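Local atomic coordinates of structural protein VP1 (Trichodysplasia spinulosa-associated polyomavirus, PDB entry 4U60), a protein that forms the coat of a human polyomavirus, built from pentamers of a jelly-roll protein, and binds sialylated glycolipid glycans such as the GM1 oligosaccharide. Residues C[131-145]-C[190-204]. Residues are numbered along the deposited sequence; the frame is centred on the assembly and turned at random.
With EDO (1,2-ethanediol), chain S.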
ATOM      1  N   HIS C 131      10.444  10.432  -8.796  1.00  9.47           N
ATOM      2  CA  HIS C 131      10.975   9.505  -9.790  1.00 10.06           C
ATOM      3  C   HIS C 131      10.203   9.630 -11.064  1.00 10.43           C
ATOM      4  O   HIS C 131       8.988   9.444 -11.075  1.00 11.31           O
ATOM      5  CB  HIS C 131      10.922   8.056  -9.286  1.00 10.07           C
ATOM      6  CG  HIS C 131      11.681   7.889  -8.024  1.00 10.18           C
ATOM      7  ND1 HIS C 131      13.046   7.750  -8.025  1.00 10.25           N
ATOM      8  CD2 HIS C 131      11.309   7.956  -6.730  1.00 10.16           C
ATOM      9  CE1 HIS C 131      13.486   7.710  -6.780  1.00 10.36           C
ATOM     10  NE2 HIS C 131      12.448   7.830  -5.977  1.00 10.22           N
ATOM     11  N   MET C 132      10.915   9.959 -12.137  1.00 10.63           N
ATOM     12  CA  MET C 132      10.267   9.955 -13.419  0.50 10.80           C
ATOM     13  C   MET C 132      11.248   9.581 -14.505  1.00 11.03           C
ATOM     14  O   MET C 132      12.466   9.720 -14.367  1.00 11.31           O
ATOM     15  CB  MET C 132       9.603  11.295 -13.700  0.50 10.81           C
ATOM     16  CG  MET C 132      10.580  12.415 -13.975  0.50 11.06           C
ATOM     17  SD  MET C 132      11.177  12.492 -15.688  0.50 11.40           S
ATOM     18  CE  MET C 132       9.746  12.986 -16.641  0.50 11.39           C
ATOM     19  N   PHE C 133      10.707   8.987 -15.557  1.00 10.91           N
ATOM     20  CA  PHE C 133      11.512   8.763 -16.750  1.00 11.08           C
ATOM     21  C   PHE C 133      10.615   8.931 -17.968  1.00 11.06           C
ATOM     22  O   PHE C 133       9.387   8.860 -17.887  1.00 10.91           O
ATOM     23  CB  PHE C 133      12.234   7.406 -16.763  1.00 11.86           C
ATOM     24  CG  PHE C 133      11.331   6.223 -16.954  1.00 12.15           C
ATOM     25  CD1 PHE C 133      10.703   5.631 -15.868  1.00 12.36           C
ATOM     26  CD2 PHE C 133      11.113   5.707 -18.212  1.00 13.01           C
ATOM     27  CE1 PHE C 133       9.872   4.534 -16.025  1.00 12.65           C
ATOM     28  CE2 PHE C 133      10.264   4.606 -18.369  1.00 13.46           C
ATOM     29  CZ  PHE C 133       9.651   4.029 -17.274  1.00 13.36           C
ATOM     30  N   ALA C 134      11.259   9.217 -19.090  1.00 10.84           N
ATOM     31  CA  ALA C 134      10.571   9.392 -20.346  1.00 11.05           C
ATOM     32  C   ALA C 134      11.458   8.872 -21.465  1.00 11.51           C
ATOM     33  O   ALA C 134      12.695   9.011 -21.423  1.00 11.90           O
ATOM     34  CB  ALA C 134      10.237  10.847 -20.569  1.00 11.08           C
ATOM     35  N   VAL C 135      10.829   8.218 -22.425  1.00 11.75           N
ATOM     36  CA  VAL C 135      11.496   7.749 -23.650  1.00 11.96           C
ATOM     37  C   VAL C 135      10.655   8.225 -24.824  1.00 12.20           C
ATOM     38  O   VAL C 135       9.445   8.001 -24.865  1.00 11.86           O
ATOM     39  CB  VAL C 135      11.639   6.213 -23.686  1.00 12.32           C
ATOM     40  CG1 VAL C 135      12.371   5.751 -24.956  1.00 12.81           C
ATOM     41  CG2 VAL C 135      12.365   5.699 -22.453  1.00 12.36           C
ATOM     42  N   GLY C 136      11.297   8.894 -25.780  1.00 12.20           N
ATOM     43  CA  GLY C 136      10.585   9.400 -26.947  1.00 12.66           C
ATOM     44  C   GLY C 136      11.449   9.574 -28.168  1.00 13.38           C
ATOM     45  O   GLY C 136      12.661   9.370 -28.144  1.00 13.75           O
ATOM     46  N   GLY C 137      10.780   9.937 -29.253  1.00 13.88           N
ATOM     47  CA  GLY C 137      11.429  10.121 -30.537  1.00 14.69           C
ATOM     48  C   GLY C 137      11.750  11.564 -30.850  1.00 15.10           C
ATOM     49  O   GLY C 137      12.073  11.898 -31.990  1.00 15.78           O
ATOM     50  N   GLU C 138      11.652  12.417 -29.847  1.00 14.82           N
ATOM     51  CA  GLU C 138      11.921  13.849 -29.982  1.00 15.24           C
ATOM     52  C   GLU C 138      12.019  14.374 -28.543  1.00 14.47           C
ATOM     53  O   GLU C 138      11.701  13.646 -27.621  1.00 13.92           O
ATOM     54  CB  GLU C 138      10.802  14.521 -30.764  1.00 16.01           C
ATOM     55  CG  GLU C 138       9.429  14.381 -30.144  1.00 16.21           C
ATOM     56  CD  GLU C 138       8.375  14.852 -31.102  1.00 17.06           C
ATOM     57  OE1 GLU C 138       7.979  16.024 -30.990  1.00 18.90           O
ATOM     58  OE2 GLU C 138       7.960  14.076 -31.994  1.00 18.03           O
ATOM     59  N   PRO C 139      12.482  15.607 -28.345  1.00 14.30           N
ATOM     60  CA  PRO C 139      12.616  16.089 -26.969  1.00 14.06           C
ATOM     61  C   PRO C 139      11.310  16.094 -26.184  1.00 13.34           C
ATOM     62  O   PRO C 139      10.232  16.302 -26.748  1.00 13.67           O
ATOM     63  CB  PRO C 139      13.111  17.516 -27.147  1.00 14.44           C
ATOM     64  CG  PRO C 139      13.904  17.457 -28.421  1.00 15.09           C
ATOM     65  CD  PRO C 139      13.093  16.535 -29.320  1.00 15.13           C
ATOM     66  N   LEU C 140      11.430  15.804 -24.895  1.00 12.73           N
ATOM     67  CA  LEU C 140      10.287  15.866 -24.003  1.00 12.62           C
ATOM     68  C   LEU C 140       9.759  17.292 -24.023  1.00 12.17           C
ATOM     69  O   LEU C 140      10.523  18.235 -23.866  1.00 12.69           O
ATOM     70  CB  LEU C 140      10.682  15.456 -22.592  1.00 12.54           C
ATOM     71  CG  LEU C 140       9.598  15.544 -21.521  1.00 12.08           C
ATOM     72  CD1 LEU C 140       8.462  14.544 -21.738  1.00 12.14           C
ATOM     73  CD2 LEU C 140      10.193  15.372 -20.128  1.00 12.18           C
ATOM     74  N   GLU C 141       8.455  17.439 -24.233  1.00 12.08           N
ATOM     75  CA  GLU C 141       7.819  18.739 -24.296  1.00 11.98           C
ATOM     76  C   GLU C 141       7.370  19.112 -22.888  1.00 11.06           C
ATOM     77  O   GLU C 141       6.784  18.304 -22.189  1.00 11.08           O
ATOM     78  CB  GLU C 141       6.681  18.723 -25.313  1.00 12.82           C
ATOM     79  CG  GLU C 141       7.232  18.675 -26.730  1.00 13.75           C
ATOM     80  CD  GLU C 141       6.256  18.165 -27.778  1.00 15.10           C
ATOM     81  OE1 GLU C 141       5.680  17.072 -27.586  1.00 15.60           O
ATOM     82  OE2 GLU C 141       6.132  18.842 -28.839  1.00 17.09           O
ATOM     83  N   LEU C 142       7.698  20.337 -22.492  1.00 11.12           N
ATOM     84  CA  LEU C 142       7.539  20.795 -21.110  1.00 10.89           C
ATOM     85  C   LEU C 142       6.502  21.907 -20.988  1.00 10.43           C
ATOM     86  O   LEU C 142       6.336  22.733 -21.905  1.00 11.12           O
ATOM     87  CB  LEU C 142       8.863  21.336 -20.574  1.00 11.18           C
ATOM     88  CG  LEU C 142      10.047  20.365 -20.530  1.00 11.55           C
ATOM     89  CD1 LEU C 142      11.322  21.111 -20.159  1.00 12.01           C
ATOM     90  CD2 LEU C 142       9.784  19.212 -19.569  1.00 11.43           C
ATOM     91  N   GLN C 143       5.867  21.926 -19.824  1.00 10.03           N
ATOM     92  CA  GLN C 143       4.943  22.975 -19.380  1.00  9.96           C
ATOM     93  C   GLN C 143       5.550  23.611 -18.143  1.00  9.96           C
ATOM     94  O   GLN C 143       6.019  22.919 -17.245  1.00  9.65           O
ATOM     95  CB  GLN C 143       3.573  22.383 -19.049  1.00 10.25           C
ATOM     96  CG  GLN C 143       2.602  23.326 -18.344  1.00 10.45           C
ATOM     97  CD  GLN C 143       2.176  24.483 -19.218  1.00 10.76           C
ATOM     98  OE1 GLN C 143       1.764  24.298 -20.370  1.00 11.43           O
ATOM     99  NE2 GLN C 143       2.308  25.689 -18.697  1.00 10.89           N
ATOM    100  N   PHE C 144       5.586  24.933 -18.097  1.00  9.82           N
ATOM    101  CA  PHE C 144       6.014  25.640 -16.893  1.00 10.14           C
ATOM    102  C   PHE C 144       4.872  25.646 -15.879  1.00 10.19           C
ATOM    103  O   PHE C 144       3.726  25.980 -16.206  1.00 10.33           O
ATOM    104  CB  PHE C 144       6.391  27.077 -17.255  1.00 10.56           C
ATOM    105  CG  PHE C 144       7.058  27.847 -16.151  1.00 10.67           C
ATOM    106  CD1 PHE C 144       8.395  27.682 -15.887  1.00 10.72           C
ATOM    107  CD2 PHE C 144       6.336  28.747 -15.382  1.00 10.96           C
ATOM    108  CE1 PHE C 144       9.032  28.402 -14.890  1.00 11.16           C
ATOM    109  CE2 PHE C 144       6.961  29.473 -14.379  1.00 11.07           C
ATOM    110  CZ  PHE C 144       8.286  29.270 -14.110  1.00 11.21           C
ATOM    111  N   LEU C 145       5.187  25.309 -14.634  1.00  9.91           N
ATOM    112  CA  LEU C 145       4.233  25.459 -13.523  1.00  9.90           C
ATOM    113  C   LEU C 145       5.014  25.473 -12.234  1.00  9.97           C
ATOM    114  O   LEU C 145       5.850  24.596 -12.011  1.00  9.68           O
ATOM    115  CB  LEU C 145       3.177  24.350 -13.518  1.00  9.97           C
ATOM    116  CG  LEU C 145       2.010  24.564 -12.549  1.00 10.35           C
ATOM    117  CD1 LEU C 145       0.751  23.872 -13.036  1.00 10.61           C
ATOM    118  CD2 LEU C 145       2.329  24.141 -11.134  1.00 10.64           C
ATOM    119  N   CYS C 190       9.902  23.763 -11.626  1.00 10.20           N
ATOM    120  CA  CYS C 190       9.094  24.673 -12.457  1.00 10.61           C
ATOM    121  C   CYS C 190       8.761  24.158 -13.839  1.00 10.51           C
ATOM    122  O   CYS C 190       8.021  24.823 -14.562  1.00 10.63           O
ATOM    123  CB  CYS C 190       9.730  26.056 -12.514  1.00 11.55           C
ATOM    124  SG  CYS C 190      11.357  26.114 -13.278  1.00 12.52           S
ATOM    125  N   TRP C 191       9.281  22.989 -14.201  1.00 10.16           N
ATOM    126  CA  TRP C 191       8.969  22.385 -15.495  1.00 10.00           C
ATOM    127  C   TRP C 191       8.457  20.974 -15.294  1.00  9.94           C
ATOM    128  O   TRP C 191       9.091  20.182 -14.601  1.00 10.11           O
ATOM    129  CB  TRP C 191      10.197  22.283 -16.401  1.00 10.29           C
ATOM    130  CG  TRP C 191      10.811  23.595 -16.833  1.00 10.48           C
ATOM    131  CD1 TRP C 191      12.035  24.091 -16.463  1.00 10.84           C
ATOM    132  CD2 TRP C 191      10.258  24.555 -17.760  1.00 10.74           C
ATOM    133  NE1 TRP C 191      12.260  25.306 -17.065  1.00 11.28           N
ATOM    134  CE2 TRP C 191      11.199  25.597 -17.889  1.00 11.10           C
ATOM    135  CE3 TRP C 191       9.069  24.623 -18.488  1.00 10.60           C
ATOM    136  CZ2 TRP C 191      10.979  26.701 -18.715  1.00 11.52           C
ATOM    137  CZ3 TRP C 191       8.840  25.705 -19.302  1.00 11.19           C
ATOM    138  CH2 TRP C 191       9.800  26.737 -19.415  1.00 11.48           C
ATOM    139  N   CYS C 192       7.362  20.653 -15.981  1.00  9.95           N
ATOM    140  CA  CYS C 192       6.773  19.322 -15.935  1.00 10.03           C
ATOM    141  C   CYS C 192       6.432  18.880 -17.375  1.00 10.23           C
ATOM    142  O   CYS C 192       6.456  19.684 -18.316  1.00 10.63           O
ATOM    143  CB  CYS C 192       5.498  19.353 -15.080  1.00 10.35           C
ATOM    144  SG  CYS C 192       4.188  20.465 -15.654  1.00 11.38           S
ATOM    145  N   PRO C 193       6.101  17.604 -17.562  1.00 10.21           N
ATOM    146  CA  PRO C 193       5.689  17.224 -18.911  1.00 10.68           C
ATOM    147  C   PRO C 193       4.431  17.957 -19.340  1.00 10.64           C
ATOM    148  O   PRO C 193       3.505  18.141 -18.535  1.00 10.64           O
ATOM    149  CB  PRO C 193       5.452  15.702 -18.791  1.00 10.76           C
ATOM    150  CG  PRO C 193       6.307  15.296 -17.658  1.00 10.71           C
ATOM    151  CD  PRO C 193       6.213  16.439 -16.674  1.00 10.48           C
ATOM    152  N   ASP C 194       4.383  18.367 -20.603  1.00 10.34           N
ATOM    153  CA  ASP C 194       3.198  19.018 -21.167  1.00 10.82           C
ATOM    154  C   ASP C 194       2.238  17.936 -21.646  1.00 10.95           C
ATOM    155  O   ASP C 194       2.477  17.284 -22.675  1.00 10.97           O
ATOM    156  CB  ASP C 194       3.623  19.904 -22.335  1.00 11.19           C
ATOM    157  CG  ASP C 194       2.467  20.604 -23.016  1.00 11.65           C
ATOM    158  OD1 ASP C 194       1.293  20.376 -22.667  1.00 11.66           O
ATOM    159  OD2 ASP C 194       2.739  21.367 -23.969  1.00 12.38           O
ATOM    160  N   PRO C 195       1.121  17.738 -20.930  1.00 10.86           N
ATOM    161  CA  PRO C 195       0.234  16.643 -21.282  1.00 11.22           C
ATOM    162  C   PRO C 195      -0.564  16.891 -22.551  1.00 11.62           C
ATOM    163  O   PRO C 195      -1.184  15.960 -23.067  1.00 12.15           O
ATOM    164  CB  PRO C 195      -0.719  16.588 -20.075  1.00 11.29           C
ATOM    165  CG  PRO C 195      -0.834  18.031 -19.653  1.00 11.28           C
ATOM    166  CD  PRO C 195       0.597  18.516 -19.782  1.00 11.05           C
ATOM    167  N   SER C 196      -0.566  18.130 -23.059  1.00 11.96           N
ATOM    168  CA  SER C 196      -1.286  18.428 -24.293  1.00 12.87           C
ATOM    169  C   SER C 196      -0.451  18.103 -25.518  1.00 13.14           C
ATOM    170  O   SER C 196      -0.952  18.196 -26.639  1.00 13.84           O
ATOM    171  CB  SER C 196      -1.694  19.922 -24.355  1.00 13.38           C
ATOM    172  OG  SER C 196      -0.560  20.753 -24.602  1.00 14.56           O
ATOM    173  N   LYS C 197       0.822  17.790 -25.323  1.00 13.06           N
ATOM    174  CA  LYS C 197       1.694  17.388 -26.430  1.00 13.59           C
ATOM    175  C   LYS C 197       2.244  16.005 -26.101  1.00 13.20           C
ATOM    176  O   LYS C 197       1.494  15.175 -25.610  1.00 13.13           O
ATOM    177  CB  LYS C 197       2.779  18.449 -26.658  1.00 14.39           C
ATOM    178  CG  LYS C 197       2.209  19.818 -27.034  1.00 15.99           C
ATOM    179  CD  LYS C 197       3.338  20.787 -27.339  1.00 17.43           C
ATOM    180  CE  LYS C 197       2.858  22.203 -27.510  1.00 18.90           C
ATOM    181  NZ  LYS C 197       1.998  22.363 -28.697  1.00 20.94           N
ATOM    182  N   ASN C 198       3.519  15.763 -26.386  1.00 12.58           N
ATOM    183  CA  ASN C 198       4.178  14.486 -26.081  1.00 12.52           C
ATOM    184  C   ASN C 198       3.488  13.264 -26.681  1.00 13.42           C
ATOM    185  O   ASN C 198       3.495  12.173 -26.100  1.00 13.05           O
ATOM    186  CB  ASN C 198       4.373  14.348 -24.555  1.00 11.96           C
ATOM    187  CG  ASN C 198       5.464  15.253 -24.046  1.00 11.72           C
ATOM    188  OD1 ASN C 198       6.585  15.205 -24.544  1.00 12.10           O
ATOM    189  ND2 ASN C 198       5.147  16.122 -23.110  1.00 11.38           N
ATOM    190  N   GLU C 199       2.968  13.430 -27.877  1.00 14.85           N
ATOM    191  CA  GLU C 199       2.340  12.345 -28.599  1.00 16.36           C
ATOM    192  C   GLU C 199       3.363  11.254 -28.991  1.00 15.78           C
ATOM    193  O   GLU C 199       3.001  10.105 -29.173  1.00 16.64           O
ATOM    194  CB  GLU C 199       1.638  12.894 -29.844  1.00 19.13           C
ATOM    195  CG  GLU C 199       0.528  13.906 -29.517  1.00 21.88           C
ATOM    196  CD  GLU C 199       0.948  15.390 -29.416  1.00 24.29           C
ATOM    197  OE1 GLU C 199       2.165  15.734 -29.350  1.00 24.51           O
ATOM    198  OE2 GLU C 199      -0.002  16.239 -29.401  1.00 30.05           O
ATOM    199  N   ASN C 200       4.630  11.642 -29.071  1.00 14.52           N
ATOM    200  CA  ASN C 200       5.699  10.785 -29.507  1.00 14.55           C
ATOM    201  C   ASN C 200       6.714  10.480 -28.394  1.00 14.06           C
ATOM    202  O   ASN C 200       7.840  10.114 -28.673  1.00 13.69           O
ATOM    203  CB  ASN C 200       6.376  11.476 -30.703  1.00 14.88           C
ATOM    204  CG  ASN C 200       7.220  10.531 -31.529  1.00 15.50           C
ATOM    205  OD1 ASN C 200       6.891   9.356 -31.698  1.00 15.65           O
ATOM    206  ND2 ASN C 200       8.314  11.065 -32.090  1.00 15.62           N
ATOM    207  N   THR C 201       6.283  10.609 -27.138  1.00 13.36           N
ATOM    208  CA  THR C 201       7.069  10.263 -25.946  1.00 12.83           C
ATOM    209  C   THR C 201       6.165   9.546 -24.961  1.00 12.73           C
ATOM    210  O   THR C 201       4.982   9.848 -24.864  1.00 13.20           O
ATOM    211  CB  THR C 201       7.670  11.530 -25.300  1.00 12.64           C
ATOM    212  OG1 THR C 201       8.655  12.078 -26.203  1.00 13.21           O
ATOM    213  CG2 THR C 201       8.274  11.268 -23.912  1.00 12.48           C
ATOM    214  N   ARG C 202       6.709   8.608 -24.217  1.00 12.15           N
ATOM    215  CA  ARG C 202       5.989   8.037 -23.080  1.00 11.82           C
ATOM    216  C   ARG C 202       6.698   8.498 -21.831  1.00 11.02           C
ATOM    217  O   ARG C 202       7.921   8.420 -21.750  1.00 10.95           O
ATOM    218  CB  ARG C 202       6.015   6.516 -23.134  1.00 12.45           C
ATOM    219  CG  ARG C 202       5.618   5.928 -24.471  1.00 13.59           C
ATOM    220  CD  ARG C 202       4.214   6.334 -24.911  1.00 14.11           C
ATOM    221  NE  ARG C 202       3.940   5.666 -26.170  1.00 15.59           N
ATOM    222  CZ  ARG C 202       3.842   6.248 -27.361  1.00 15.91           C
ATOM    223  NH1 ARG C 202       3.857   7.579 -27.521  1.00 16.10           N
ATOM    224  NH2 ARG C 202       3.691   5.472 -28.403  1.00 17.23           N
ATOM    225  N   TYR C 203       5.951   8.976 -20.847  1.00 10.55           N
ATOM    226  CA  TYR C 203       6.564   9.363 -19.567  1.00 10.20           C
ATOM    227  C   TYR C 203       5.775   8.804 -18.381  1.00 10.19           C
ATOM    228  O   TYR C 203       4.573   8.547 -18.477  1.00  9.80           O
ATOM    229  CB  TYR C 203       6.739  10.896 -19.420  1.00 10.24           C
ATOM    230  CG  TYR C 203       5.468  11.706 -19.523  1.00 10.41           C
ATOM    231  CD1 TYR C 203       4.625  11.883 -18.421  1.00 10.30           C
ATOM    232  CD2 TYR C 203       5.115  12.321 -20.719  1.00 10.79           C
ATOM    233  CE1 TYR C 203       3.459  12.636 -18.527  1.00 10.31           C
ATOM    234  CE2 TYR C 203       3.964  13.078 -20.840  1.00 10.74           C
ATOM    235  CZ  TYR C 203       3.136  13.228 -19.750  1.00 10.74           C
ATOM    236  OH  TYR C 203       1.987  13.963 -19.859  1.00 11.12           O
ATOM    237  N   TYR C 204       6.508   8.572 -17.295  1.00 10.17           N
ATOM    238  CA  TYR C 204       5.977   7.923 -16.096  1.00 10.71           C
ATOM    239  C   TYR C 204       6.617   8.608 -14.931  1.00 10.51           C
ATOM    240  O   TYR C 204       7.837   8.707 -14.873  1.00 10.64           O
ATOM    241  CB  TYR C 204       6.322   6.413 -16.049  1.00 11.49           C
ATOM    242  CG  TYR C 204       6.093   5.692 -17.351  1.00 12.67           C
ATOM    243  CD1 TYR C 204       7.005   5.813 -18.400  1.00 13.28           C
ATOM    244  CD2 TYR C 204       4.981   4.905 -17.543  1.00 13.93           C
ATOM    245  CE1 TYR C 204       6.795   5.179 -19.614  1.00 14.62           C
ATOM    246  CE2 TYR C 204       4.773   4.247 -18.763  1.00 14.63           C
ATOM    247  CZ  TYR C 204       5.689   4.392 -19.786  1.00 14.88           C
ATOM    248  OH  TYR C 204       5.532   3.754 -21.012  1.00 15.92           O
TER
HETATM  249  C1  EDO S 406       4.075   7.468 -31.204  1.00 33.85           C
HETATM  250  O1  EDO S 406       2.869   6.941 -30.639  1.00 33.44           O
HETATM  251  C2  EDO S 406       3.976   7.554 -32.731  1.00 36.04           C
HETATM  252  O2  EDO S 406       4.505   8.804 -33.215  1.00 37.46           O
HETATM  253  O   HOH W   1      11.178  12.570 -25.126  1.00 12.37           O
HETATM  254  O   HOH W   2       8.014  14.604 -26.832  1.00 12.45           O
HETATM  255  O   HOH W   3       6.075  14.235 -28.855  1.00 15.43           O
HETATM  256  O   HOH W   4       3.963  18.173 -30.241  1.00 39.26           O
HETATM  257  O   HOH W   5       5.480  21.884 -24.490  1.00 11.99           O
HETATM  258  O   HOH W   6       0.034  22.170 -20.861  1.00 13.81           O
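A strand pair of the VP1 jelly roll and a smaller antiparallel ladder beyond it, with different registers, join the same two segments: Phe133 to Gly136 with Thr201 to Tyr204, then Leu142 to Phe144 with Trp191 to Pro193. Asn198 shows how a side-chain amide can tie a connecting loop to the chain between such ladders. Its OD1 takes the N-H of Glu141 at 2.9 Å, and its ND2 donates a hydrogen bond to Glu141 O, which lies in the plane of the Asn198 amide. Asp194 N reaches that carbonyl too, from the same face, so two bonds grip one oxygen. In return, Glu141 OE1 accepts from Asn198 N at 2.8 Å, on its anti side but 33° out of the carboxylate plane. In the turn from Asn198 to Thr201, Asn200 ND2 donates to Glu138 OE2 at 3.0 Å, on its anti lone pair; Lys238 also pairs with this carboxylate, and Asn200 OD1 accepts from Leu236 N.

Aromatic contacts mark both ladders. The Phe133 and Tyr204 rings lie nearly parallel but slid apart, CZ of Phe133 being 3.4 Å from Tyr204 CD1. Phe144, its ring swung opposite the backbone N (chi1 -171°), turns its edge to one face of Trp191, centroids 5.1 Å apart, while Leu142 CD1 sits toward the rim of the opposite face.

The sheet of the first ladder runs on to strand 241-254 next to strand 129-136, and at Tyr204 to an antiparallel strand of a neighbouring subunit; strand 177-179 flanks strand 141-144 in the second.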